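Local structure of putative adenylate cyclase (Vibrio parahaemolyticus, 2ACA) at residues F47-Q52 and E106-S111; V36-N41 and K113-F118. The protein is of unknown function but, as a CYTH-domain protein related to class IV adenylate cyclases, probably acts on triphosphate substrates such as ATP. All coordinates share one frame; numbering follows the deposited sequence.

Contact 1. Residues F47-Q52 and E106-S111; sequences FYDTPQ and EVIQCS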
loop_
_atom_site.group_PDB
_atom_site.type_symbol
_atom_site.label_atom_id
_atom_site.label_comp_id
_atom_site.label_asym_id
_atom_site.label_seq_id
_atom_site.Cartn_x
_atom_site.Cartn_y
_atom_site.Cartn_z
ATOM N N PHE A 47 -13.146 -6.816 2.040
ATOM C CA PHE A 47 -13.761 -5.517 1.784
ATOM C C PHE A 47 -13.841 -4.728 3.089
ATOM O O PHE A 47 -14.219 -5.274 4.128
ATOM C CB PHE A 47 -15.167 -5.681 1.201
ATOM C CG PHE A 47 -15.193 -6.367 -0.132
ATOM C CD1 PHE A 47 -14.791 -7.696 -0.255
ATOM C CD2 PHE A 47 -15.596 -5.675 -1.273
ATOM C CE1 PHE A 47 -14.788 -8.327 -1.502
ATOM C CE2 PHE A 47 -15.598 -6.293 -2.521
ATOM C CZ PHE A 47 -15.192 -7.622 -2.636
ATOM N N TYR A 48 -13.506 -3.442 3.024
ATOM C CA TYR A 48 -13.532 -2.581 4.207
ATOM C C TYR A 48 -14.447 -1.379 4.100
ATOM O O TYR A 48 -14.769 -0.907 3.006
ATOM C CB TYR A 48 -12.136 -2.049 4.522
ATOM C CG TYR A 48 -11.149 -3.088 4.955
ATOM C CD1 TYR A 48 -10.544 -3.926 4.028
ATOM C CD2 TYR A 48 -10.811 -3.230 6.296
ATOM C CE1 TYR A 48 -9.628 -4.878 4.425
ATOM C CE2 TYR A 48 -9.892 -4.183 6.703
ATOM C CZ TYR A 48 -9.307 -5.001 5.763
ATOM O OH TYR A 48 -8.406 -5.950 6.152
ATOM N N ASP A 49 -14.841 -0.877 5.265
ATOM C CA ASP A 49 -15.674 0.312 5.363
ATOM C C ASP A 49 -15.737 0.757 6.826
ATOM O O ASP A 49 -15.355 0.014 7.725
ATOM C CB ASP A 49 -17.088 0.052 4.829
ATOM C CG ASP A 49 -17.751 1.326 4.307
ATOM O OD1 ASP A 49 -17.327 2.425 4.729
ATOM O OD2 ASP A 49 -18.691 1.236 3.483
ATOM N N THR A 50 -16.210 1.975 7.056
ATOM C CA THR A 50 -16.318 2.500 8.409
ATOM C C THR A 50 -17.573 1.934 9.067
ATOM O O THR A 50 -18.351 1.213 8.432
ATOM C CB THR A 50 -16.420 4.030 8.397
ATOM O OG1 THR A 50 -17.641 4.420 7.758
ATOM C CG2 THR A 50 -15.247 4.639 7.635
ATOM N N PRO A 51 -17.788 2.248 10.353
ATOM C CA PRO A 51 -18.977 1.739 11.043
ATOM C C PRO A 51 -20.298 2.141 10.378
ATOM O O PRO A 51 -21.196 1.312 10.242
ATOM C CB PRO A 51 -18.825 2.311 12.449
ATOM C CG PRO A 51 -17.333 2.304 12.633
ATOM C CD PRO A 51 -16.859 2.876 11.311
ATOM N N GLN A 52 -20.425 3.397 9.954
ATOM C CA GLN A 52 -21.670 3.819 9.316
ATOM C C GLN A 52 -21.726 3.463 7.831
ATOM O O GLN A 52 -22.656 3.856 7.127
ATOM C CB GLN A 52 -21.920 5.324 9.502
ATOM C CG GLN A 52 -20.833 6.234 8.966
ATOM C CD GLN A 52 -19.831 6.619 10.031
ATOM O OE1 GLN A 52 -20.180 7.269 11.016
ATOM N NE2 GLN A 52 -18.580 6.220 9.842
ATOM N N GLU A 106 -13.260 -1.393 9.074
ATOM C CA GLU A 106 -13.512 -2.764 9.507
ATOM C C GLU A 106 -13.931 -3.651 8.325
ATOM O O GLU A 106 -14.567 -3.182 7.382
ATOM C CB GLU A 106 -14.606 -2.794 10.583
ATOM C CG GLU A 106 -15.904 -2.123 10.177
ATOM C CD GLU A 106 -16.953 -2.162 11.281
ATOM O OE1 GLU A 106 -16.598 -1.925 12.457
ATOM O OE2 GLU A 106 -18.133 -2.420 10.974
ATOM N N VAL A 107 -13.565 -4.928 8.381
ATOM C CA VAL A 107 -13.921 -5.863 7.323
ATOM C C VAL A 107 -15.435 -6.026 7.297
ATOM O O VAL A 107 -16.031 -6.474 8.269
ATOM C CB VAL A 107 -13.299 -7.260 7.552
ATOM C CG1 VAL A 107 -13.666 -8.179 6.397
ATOM C CG2 VAL A 107 -11.780 -7.153 7.665
ATOM N N ILE A 108 -16.068 -5.645 6.198
ATOM C CA ILE A 108 -17.507 -5.794 6.114
ATOM C C ILE A 108 -17.811 -7.023 5.277
ATOM O O ILE A 108 -18.967 -7.383 5.069
ATOM C CB ILE A 108 -18.152 -4.560 5.479
ATOM C CG1 ILE A 108 -17.669 -4.399 4.035
ATOM C CG2 ILE A 108 -17.800 -3.326 6.308
ATOM C CD1 ILE A 108 -18.244 -3.203 3.324
ATOM N N GLN A 109 -16.757 -7.679 4.809
ATOM C CA GLN A 109 -16.912 -8.862 3.974
ATOM C C GLN A 109 -15.568 -9.424 3.523
ATOM O O GLN A 109 -14.617 -8.676 3.241
ATOM C CB GLN A 109 -17.770 -8.513 2.754
ATOM C CG GLN A 109 -17.833 -9.581 1.686
ATOM C CD GLN A 109 -18.726 -9.178 0.526
ATOM O OE1 GLN A 109 -19.957 -9.257 0.610
ATOM N NE2 GLN A 109 -18.109 -8.727 -0.562
ATOM N N CYS A 110 -15.491 -10.750 3.484
ATOM C CA CYS A 110 -14.293 -11.446 3.046
ATOM C C CYS A 110 -14.737 -12.531 2.078
ATOM O O CYS A 110 -15.870 -12.998 2.150
ATOM C CB CYS A 110 -13.539 -12.049 4.236
ATOM S SG CYS A 110 -14.552 -12.929 5.429
ATOM N N SER A 111 -13.854 -12.927 1.167
ATOM C CA SER A 111 -14.212 -13.942 0.190
ATOM C C SER A 111 -13.012 -14.647 -0.402
ATOM O O SER A 111 -11.894 -14.122 -0.388
ATOM C CB SER A 111 -15.017 -13.306 -0.940
ATOM O OG SER A 111 -14.242 -12.313 -1.596
#

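Contact 2. Residues V36-N41 and K113-F118; sequences VMFENN and KIRSIF. With PO4 (phosphate ion), chain D.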
loop_
_atom_site.group_PDB
_atom_site.type_symbol
_atom_site.label_atom_id
_atom_site.label_comp_id
_atom_site.label_asym_id
_atom_site.label_seq_id
_atom_site.Cartn_x
_atom_site.Cartn_y
_atom_site.Cartn_z
ATOM N N VAL A 36 0.072 -15.510 -20.152
ATOM C CA VAL A 36 -0.573 -15.965 -18.926
ATOM C C VAL A 36 0.005 -15.287 -17.692
ATOM O O VAL A 36 1.210 -15.333 -17.462
ATOM C CB VAL A 36 -0.428 -17.484 -18.768
ATOM C CG1 VAL A 36 -1.215 -17.958 -17.569
ATOM C CG2 VAL A 36 -0.900 -18.178 -20.026
HETATM N N MSE A 37 -0.860 -14.656 -16.900
HETATM C CA MSE A 37 -0.423 -13.975 -15.684
HETATM C C MSE A 37 -0.344 -15.012 -14.567
HETATM O O MSE A 37 0.564 -14.995 -13.741
HETATM C CB MSE A 37 -1.404 -12.854 -15.322
HETATM C CG MSE A 37 -0.962 -11.986 -14.155
HETATM SE SE MSE A 37 -2.203 -10.549 -13.744
HETATM C CE MSE A 37 -1.096 -9.521 -12.537
ATOM N N PHE A 38 -1.313 -15.915 -14.547
ATOM C CA PHE A 38 -1.341 -16.991 -13.571
ATOM C C PHE A 38 -2.619 -17.783 -13.773
ATOM O O PHE A 38 -3.609 -17.258 -14.273
ATOM C CB PHE A 38 -1.238 -16.447 -12.133
ATOM C CG PHE A 38 -2.425 -15.644 -11.690
ATOM C CD1 PHE A 38 -3.617 -16.273 -11.347
ATOM C CD2 PHE A 38 -2.349 -14.256 -11.611
ATOM C CE1 PHE A 38 -4.716 -15.528 -10.927
ATOM C CE2 PHE A 38 -3.444 -13.506 -11.195
ATOM C CZ PHE A 38 -4.627 -14.141 -10.852
ATOM N N GLU A 39 -2.589 -19.050 -13.393
ATOM C CA GLU A 39 -3.748 -19.907 -13.551
ATOM C C GLU A 39 -4.024 -20.654 -12.261
ATOM O O GLU A 39 -3.098 -21.016 -11.538
ATOM C CB GLU A 39 -3.493 -20.926 -14.665
ATOM C CG GLU A 39 -3.119 -20.325 -16.014
ATOM C CD GLU A 39 -2.630 -21.381 -16.994
ATOM O OE1 GLU A 39 -2.327 -21.038 -18.154
ATOM O OE2 GLU A 39 -2.544 -22.560 -16.597
ATOM N N ASN A 40 -5.302 -20.870 -11.978
ATOM C CA ASN A 40 -5.738 -21.609 -10.794
ATOM C C ASN A 40 -5.193 -21.174 -9.419
ATOM O O ASN A 40 -4.911 -22.019 -8.563
ATOM C CB ASN A 40 -5.461 -23.098 -11.009
ATOM C CG ASN A 40 -6.104 -23.631 -12.285
ATOM O OD1 ASN A 40 -7.313 -23.525 -12.473
ATOM N ND2 ASN A 40 -5.292 -24.202 -13.168
ATOM N N ASN A 41 -5.036 -19.871 -9.205
ATOM C CA ASN A 41 -4.577 -19.385 -7.900
ATOM C C ASN A 41 -5.813 -19.179 -7.038
ATOM O O ASN A 41 -6.936 -19.140 -7.544
ATOM C CB ASN A 41 -3.868 -18.029 -8.006
ATOM C CG ASN A 41 -2.423 -18.144 -8.439
ATOM O OD1 ASN A 41 -1.602 -17.303 -8.089
ATOM N ND2 ASN A 41 -2.107 -19.168 -9.219
ATOM N N LYS A 113 -11.923 -17.402 -3.863
ATOM C CA LYS A 113 -12.352 -17.881 -5.170
ATOM C C LYS A 113 -11.088 -18.338 -5.874
ATOM O O LYS A 113 -9.988 -17.918 -5.509
ATOM C CB LYS A 113 -13.012 -16.750 -5.975
ATOM C CG LYS A 113 -12.007 -15.822 -6.642
ATOM C CD LYS A 113 -12.438 -14.357 -6.682
ATOM C CE LYS A 113 -13.509 -14.082 -7.712
ATOM N NZ LYS A 113 -14.828 -14.534 -7.228
ATOM N N ILE A 114 -11.245 -19.215 -6.862
ATOM C CA ILE A 114 -10.114 -19.708 -7.628
ATOM C C ILE A 114 -10.123 -18.861 -8.890
ATOM O O ILE A 114 -11.159 -18.726 -9.542
ATOM C CB ILE A 114 -10.282 -21.211 -7.968
ATOM C CG1 ILE A 114 -10.450 -22.014 -6.676
ATOM C CG2 ILE A 114 -9.068 -21.720 -8.726
ATOM C CD1 ILE A 114 -9.274 -21.899 -5.699
ATOM N N ARG A 115 -8.983 -18.279 -9.233
ATOM C CA ARG A 115 -8.936 -17.415 -10.401
ATOM C C ARG A 115 -7.777 -17.644 -11.369
ATOM O O ARG A 115 -6.713 -18.143 -10.994
ATOM C CB ARG A 115 -8.952 -15.949 -9.934
ATOM C CG ARG A 115 -8.465 -14.928 -10.960
ATOM C CD ARG A 115 -8.713 -13.500 -10.485
ATOM N NE ARG A 115 -10.134 -13.191 -10.527
ATOM C CZ ARG A 115 -10.661 -11.999 -10.287
ATOM N NH1 ARG A 115 -9.880 -10.974 -9.970
ATOM N NH2 ARG A 115 -11.974 -11.828 -10.404
ATOM N N SER A 116 -8.017 -17.276 -12.625
ATOM C CA SER A 116 -7.031 -17.375 -13.691
ATOM C C SER A 116 -7.139 -16.102 -14.515
ATOM O O SER A 116 -8.240 -15.640 -14.818
ATOM C CB SER A 116 -7.308 -18.581 -14.596
ATOM O OG SER A 116 -7.011 -19.801 -13.948
ATOM N N ILE A 117 -5.994 -15.530 -14.866
ATOM C CA ILE A 117 -5.981 -14.320 -15.667
ATOM C C ILE A 117 -5.055 -14.495 -16.870
ATOM O O ILE A 117 -3.913 -14.940 -16.726
ATOM C CB ILE A 117 -5.521 -13.107 -14.831
ATOM C CG1 ILE A 117 -6.455 -12.930 -13.628
ATOM C CG2 ILE A 117 -5.526 -11.844 -15.694
ATOM C CD1 ILE A 117 -6.243 -11.627 -12.843
ATOM N N PHE A 118 -5.564 -14.156 -18.057
ATOM C CA PHE A 118 -4.792 -14.271 -19.290
ATOM C C PHE A 118 -4.744 -12.950 -20.031
ATOM O O PHE A 118 -5.586 -12.081 -19.827
ATOM C CB PHE A 118 -5.397 -15.320 -20.219
ATOM C CG PHE A 118 -5.634 -16.640 -19.568
ATOM C CD1 PHE A 118 -6.850 -16.916 -18.957
ATOM C CD2 PHE A 118 -4.644 -17.612 -19.560
ATOM C CE1 PHE A 118 -7.078 -18.138 -18.350
ATOM C CE2 PHE A 118 -4.863 -18.841 -18.952
ATOM C CZ PHE A 118 -6.083 -19.105 -18.347
HETATM P P PO4 D . -11.932 -7.573 -10.493
HETATM O O1 PO4 D . -12.959 -8.111 -9.564
HETATM O O2 PO4 D . -12.591 -6.759 -11.548
HETATM O O3 PO4 D . -11.199 -8.698 -11.123
HETATM O O4 PO4 D . -10.977 -6.724 -9.739
HETATM O O HOH W 1 -8.243 -22.448 -15.328
#

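Contact 1. Residues F47-Q52 and E106-S111
The ring of F47 takes the amide end of Q109 over one face: NE2 stands 3.4 Å above the ring plane, over its centre, with the amide turned 79° from the ring. At the F47 edge lie the carbonyl O of Q109, in plane, and S111 OG, 4.0 Å from F47 CE1. Q109 reaches the face because CG is anti to its backbone N (chi1 171°) and the chain runs extended beside F47. The Y48 ring, on the other face of the sheet, has V107 CA over one face, and its CE2 lies 3.6 Å from V107 CG2. Between the rings the antiparallel strands slip by one residue: I108 and Q109 both face F47 in a classic beta bulge. F47 N gives a bond of 2.7 Å to Q109 O, and F47 O receives I108 N at 2.8 Å. Beyond the bulge D49 and E106 exchange two backbone bonds, and I108 CG2 packs on D49 CB at 3.8 Å. The D49 carboxylate turns to L55 and T56, its OD1 also receiving T50 N (2.6 Å), while E106 pairs with R53. The contact joins the ends of neighbouring strands 35-49 and 106-120, Y48 packing on helix 93-102 and strand 61-68. Both carboxylates have their strongest polar partners in the turn and short helix after the strand, so what crosses is mainly backbone bonding, apolar contact and an amide over a ring.

Contact 2. Residues V36-N41 and K113-F118
V36-N41 runs antiparallel to K113-F118 through two register slips, a classic bulge where M37 and F38 both face I117 and a G1 bulge where N40, with positive phi (52°), and N41 both face R115. F38 lies across I117, its CZ 3.5 Å from I117 CG1, and turns its ring edge to the carbonyl O of R115, which lies in the ring plane 3.3 Å from CE1. A chi1 of 67°, with CG between the backbone N and carbonyl carbon, swings the ring back over the partner strand. Beyond the same rim lies the start of the R115 chain, CG 3.8 Å from F38 CE1. On the other side of the sheet V36 CG2 and E39 OE1 meet the F118 ring at its edge, OE1 coming 3.4 Å from CE2. At the second bulge N40 N bonds to S116 OG almost straight (2.8 Å, 169°), and a water spans from this hydroxyl to N40 OD1. N41 and R115 then close a pair of backbone bonds, while N41 OD1 receives A70 N. The R115 guanidinium forms salt bridges with D128 and E43; two weak bonds from NH1 and NH2 converge on O3 of a phosphate, probably taken up from the crystallisation liquor, that R65 also binds, consistent with a possible anion-binding pocket like that of triphosphate-processing CYTH relatives. K113-F118 is flanked by strand 123-130 through backbone bonds, strand 61-68 meets F38, N41 and R115, and strand 72-78 touches M37 and F38.

In the fold
Both contacts join the same two antiparallel neighbours, strand 35-49 and strand 106-120, and their centres are about 25 Å apart. Along the chain the order is 36-41, 47-52, 106-111, 113-118, so contact 1 lies within the span bounded by contact 2. The intervening chain supplies strands 61-68, 72-78 and 85-89, which extend the sheet beyond strand 35-49, and helix 93-102, which leads into strand 106-120. Contact 1 has one bulge and contact 2 two, so the register shifts three times over the two contacts. One strand pair of the CYTH domain thus runs from contact 1, about 18 Å from the chain's centre, to contact 2, about 11 Å from that centre and beside the probable anion site.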